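Local coordinates for cerato-platanin-like protein (Moniliophthora perniciosa, PDB 3SUL) that is of unknown function but belongs to the secreted cerato-platanin family, whose members are built on a double-psi beta barrel, at residues A[63-68]-A[113-118]. Numbering follows the deposited sequence.
Sequences CYQITW and TLVDKS
Leu114 lays its CD1 methyl over one face of the Tyr64 ring, 4.2 Å from the ring centroid and 26° off the ring normal, a CH-pi contact between the paired residues of a non-hydrogen-bonded antiparallel site. With CG of Leu114 anti to the backbone N (chi1 179°) and chi2 at 72°, the end of the side chain comes nearer to strand 63-68 and CD1 over the ring; Leu114 CD1 also lies 3.5 Å from Cys63 O. On the other face of the sheet Val115 divides its two methyls between neighbours. CG2 meets the sulfur of Cys63, SG to CG2 3.5 Å, while CG1 rests against CB of Gln65 at 3.8 Å, the two side chains crossing at about a right angle. Gln65 and Thr113 form a hydrogen-bonded pair, Gln65 N giving a nearly straight bond of 2.7 Å to Thr113 O, and Thr113 N returning one to Gln65 O. Val115 N donates directly to Cys63 O, 2.9 Å, and a water joins Cys63 N, from which it accepts, to Val115 O, to which it donates. With Tyr64 cut back to an alanine, CD1 of Leu114 is likely to lose the ring face it covers, and Thr51 its hydroxyl partner. That hydroxyl also bonds Thr62, and the ring meets Phe87 edge-to-face. Cys63 SG is disulfide-bonded to Cys120, tying strand 63-68 to the C-terminal tail that follows strand 107-115. Within the double-psi barrel, strand 63-68 runs between strands 107-115 and 73-80, and farther along it Ile66 and Trp68 reach helix 91-98 through Leu97.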
ATOM      1  N   CYS A  63       7.956   2.840  -0.652  1.00 12.67           N
ATOM      2  CA  CYS A  63       7.376   2.341  -1.898  1.00 14.27           C
ATOM      3  C   CYS A  63       7.771   0.851  -2.127  1.00 14.55           C
ATOM      4  O   CYS A  63       8.955   0.496  -2.070  1.00 15.19           O
ATOM      5  CB  CYS A  63       7.879   3.233  -2.963  1.00 13.95           C
ATOM      6  SG  CYS A  63       7.372   2.772  -4.652  1.00 15.13           S
ATOM      7  N   TYR A  64       6.786   0.038  -2.426  1.00 12.79           N
ATOM      8  CA  TYR A  64       7.051  -1.377  -2.638  1.00 14.74           C
ATOM      9  C   TYR A  64       6.651  -1.748  -4.033  1.00 12.88           C
ATOM     10  O   TYR A  64       5.569  -1.347  -4.530  1.00 14.45           O
ATOM     11  CB  TYR A  64       6.297  -2.263  -1.666  1.00 16.61           C
ATOM     12  CG  TYR A  64       6.799  -1.953  -0.297  1.00 22.63           C
ATOM     13  CD1 TYR A  64       7.844  -2.710   0.318  1.00 28.60           C
ATOM     14  CD2 TYR A  64       6.281  -0.859   0.368  1.00 29.34           C
ATOM     15  CE1 TYR A  64       8.311  -2.357   1.597  1.00 28.53           C
ATOM     16  CE2 TYR A  64       6.739  -0.510   1.610  1.00 30.69           C
ATOM     17  CZ  TYR A  64       7.737  -1.247   2.232  1.00 31.81           C
ATOM     18  OH  TYR A  64       8.122  -0.790   3.507  1.00 33.99           O
ATOM     19  N   GLN A  65       7.555  -2.450  -4.690  1.00 13.25           N
ATOM     20  CA  GLN A  65       7.183  -2.972  -5.972  1.00 14.83           C
ATOM     21  C   GLN A  65       6.739  -4.375  -5.637  1.00 15.20           C
ATOM     22  O   GLN A  65       7.517  -5.161  -5.073  1.00 17.58           O
ATOM     23  CB  GLN A  65       8.419  -2.860  -6.845  1.00 15.99           C
ATOM     24  CG  GLN A  65       8.287  -3.532  -8.119  1.00 19.36           C
ATOM     25  CD  GLN A  65       9.667  -3.916  -8.680  1.00 22.37           C
ATOM     26  OE1 GLN A  65      10.430  -3.059  -9.059  1.00 26.36           O
ATOM     27  NE2 GLN A  65       9.986  -5.209  -8.666  1.00 27.92           N
ATOM     28  N   ILE A  66       5.469  -4.701  -5.966  1.00 16.41           N
ATOM     29  CA  ILE A  66       4.836  -5.966  -5.544  1.00 16.05           C
ATOM     30  C   ILE A  66       4.404  -6.740  -6.759  1.00 17.13           C
ATOM     31  O   ILE A  66       3.710  -6.211  -7.609  1.00 16.72           O
ATOM     32  CB  ILE A  66       3.600  -5.737  -4.743  1.00 16.85           C
ATOM     33  CG1 ILE A  66       3.885  -4.785  -3.580  1.00 17.90           C
ATOM     34  CG2 ILE A  66       2.942  -7.113  -4.378  1.00 14.98           C
ATOM     35  CD1 ILE A  66       2.704  -4.581  -2.624  1.00 16.82           C
ATOM     36  N   THR A  67       4.760  -8.018  -6.799  1.00 17.81           N
ATOM     37  CA  THR A  67       4.470  -8.888  -7.940  1.00 18.70           C
ATOM     38  C   THR A  67       3.720 -10.155  -7.514  1.00 17.67           C
ATOM     39  O   THR A  67       3.991 -10.698  -6.492  1.00 19.85           O
ATOM     40  CB  THR A  67       5.782  -9.254  -8.705  1.00 17.97           C
ATOM     41  OG1 THR A  67       6.511  -8.061  -9.041  1.00 16.33           O
ATOM     42  CG2 THR A  67       5.477 -10.139  -9.927  1.00 20.36           C
ATOM     43  N   TRP A  68       2.732 -10.544  -8.303  1.00 18.82           N
ATOM     44  CA  TRP A  68       2.031 -11.764  -8.071  1.00 20.68           C
ATOM     45  C   TRP A  68       2.405 -12.748  -9.126  1.00 19.16           C
ATOM     46  O   TRP A  68       2.175 -12.480 -10.321  1.00 21.60           O
ATOM     47  CB  TRP A  68       0.536 -11.538  -8.201  1.00 21.88           C
ATOM     48  CG  TRP A  68      -0.227 -12.718  -7.733  1.00 23.04           C
ATOM     49  CD1 TRP A  68       0.052 -13.438  -6.642  1.00 23.83           C
ATOM     50  CD2 TRP A  68      -1.359 -13.326  -8.355  1.00 26.03           C
ATOM     51  NE1 TRP A  68      -0.849 -14.444  -6.504  1.00 27.06           N
ATOM     52  CE2 TRP A  68      -1.726 -14.407  -7.552  1.00 27.86           C
ATOM     53  CE3 TRP A  68      -2.091 -13.065  -9.517  1.00 27.78           C
ATOM     54  CZ2 TRP A  68      -2.807 -15.237  -7.855  1.00 25.84           C
ATOM     55  CZ3 TRP A  68      -3.175 -13.890  -9.826  1.00 30.70           C
ATOM     56  CH2 TRP A  68      -3.508 -14.968  -9.001  1.00 30.94           C
ATOM     57  N   THR A 113       9.385  -5.837  -3.012  1.00 22.02           N
ATOM     58  CA  THR A 113      10.691  -5.226  -2.950  1.00 21.65           C
ATOM     59  C   THR A 113      10.580  -3.758  -2.691  1.00 21.20           C
ATOM     60  O   THR A 113       9.888  -3.039  -3.386  1.00 21.61           O
ATOM     61  CB  THR A 113      11.488  -5.458  -4.284  1.00 20.95           C
ATOM     62  OG1 THR A 113      11.733  -6.848  -4.354  1.00 25.18           O
ATOM     63  CG2 THR A 113      12.824  -4.638  -4.358  1.00 23.21           C
ATOM     64  N   LEU A 114      11.297  -3.296  -1.673  1.00 20.31           N
ATOM     65  CA  LEU A 114      11.383  -1.883  -1.397  1.00 19.24           C
ATOM     66  C   LEU A 114      12.173  -1.220  -2.498  1.00 20.90           C
ATOM     67  O   LEU A 114      13.229  -1.719  -2.885  1.00 22.51           O
ATOM     68  CB  LEU A 114      12.141  -1.659  -0.040  1.00 20.16           C
ATOM     69  CG  LEU A 114      12.327  -0.211   0.375  1.00 23.42           C
ATOM     70  CD1 LEU A 114      10.989   0.288   0.782  1.00 21.40           C
ATOM     71  CD2 LEU A 114      13.308  -0.098   1.611  1.00 25.00           C
ATOM     72  N   VAL A 115      11.653  -0.120  -3.049  1.00 18.32           N
ATOM     73  CA  VAL A 115      12.276   0.568  -4.156  1.00 17.59           C
ATOM     74  C   VAL A 115      12.203   2.043  -3.871  1.00 17.79           C
ATOM     75  O   VAL A 115      11.499   2.475  -2.937  1.00 19.29           O
ATOM     76  CB  VAL A 115      11.589   0.180  -5.521  1.00 15.56           C
ATOM     77  CG1 VAL A 115      11.668  -1.344  -5.733  1.00 15.80           C
ATOM     78  CG2 VAL A 115      10.117   0.720  -5.549  1.00 14.58           C
ATOM     79  N   ASP A 116      12.917   2.832  -4.641  1.00 19.44           N
ATOM     80  CA  ASP A 116      12.929   4.256  -4.524  1.00 20.80           C
ATOM     81  C   ASP A 116      11.529   4.779  -4.531  1.00 21.41           C
ATOM     82  O   ASP A 116      10.686   4.298  -5.259  1.00 19.66           O
ATOM     83  CB  ASP A 116      13.674   4.850  -5.665  1.00 22.67           C
ATOM     84  CG  ASP A 116      15.168   4.789  -5.456  1.00 29.77           C
ATOM     85  OD1 ASP A 116      15.642   3.831  -4.806  1.00 36.83           O
ATOM     86  OD2 ASP A 116      15.857   5.736  -5.908  1.00 39.12           O
ATOM     87  N   LYS A 117      11.304   5.748  -3.672  1.00 19.64           N
ATOM     88  CA  LYS A 117      10.016   6.437  -3.558  1.00 20.58           C
ATOM     89  C   LYS A 117       9.500   6.864  -4.934  1.00 18.89           C
ATOM     90  O   LYS A 117       8.285   6.944  -5.126  1.00 17.49           O
ATOM     91  CB  LYS A 117      10.328   7.696  -2.773  1.00 21.37           C
ATOM     92  CG  LYS A 117       9.291   8.354  -2.092  1.00 27.36           C
ATOM     93  CD  LYS A 117       9.869   9.567  -1.288  1.00 32.31           C
ATOM     94  CE  LYS A 117      10.840  10.553  -1.998  1.00 35.39           C
ATOM     95  NZ  LYS A 117      10.411  11.949  -1.660  1.00 38.05           N
ATOM     96  N   SER A 118      10.417   7.231  -5.847  1.00 18.18           N
ATOM     97  CA  SER A 118      10.080   7.838  -7.117  1.00 17.61           C
ATOM     98  C   SER A 118       9.338   6.813  -7.924  1.00 15.68           C
ATOM     99  O   SER A 118       8.541   7.193  -8.769  1.00 17.20           O
ATOM    100  CB  SER A 118      11.305   8.361  -7.862  1.00 16.83           C
ATOM    101  OG  SER A 118      12.171   7.282  -8.024  1.00 23.77           O
TER
HETATM  102  O   HOH W   1      10.665   3.443  -0.681  1.00 21.10           O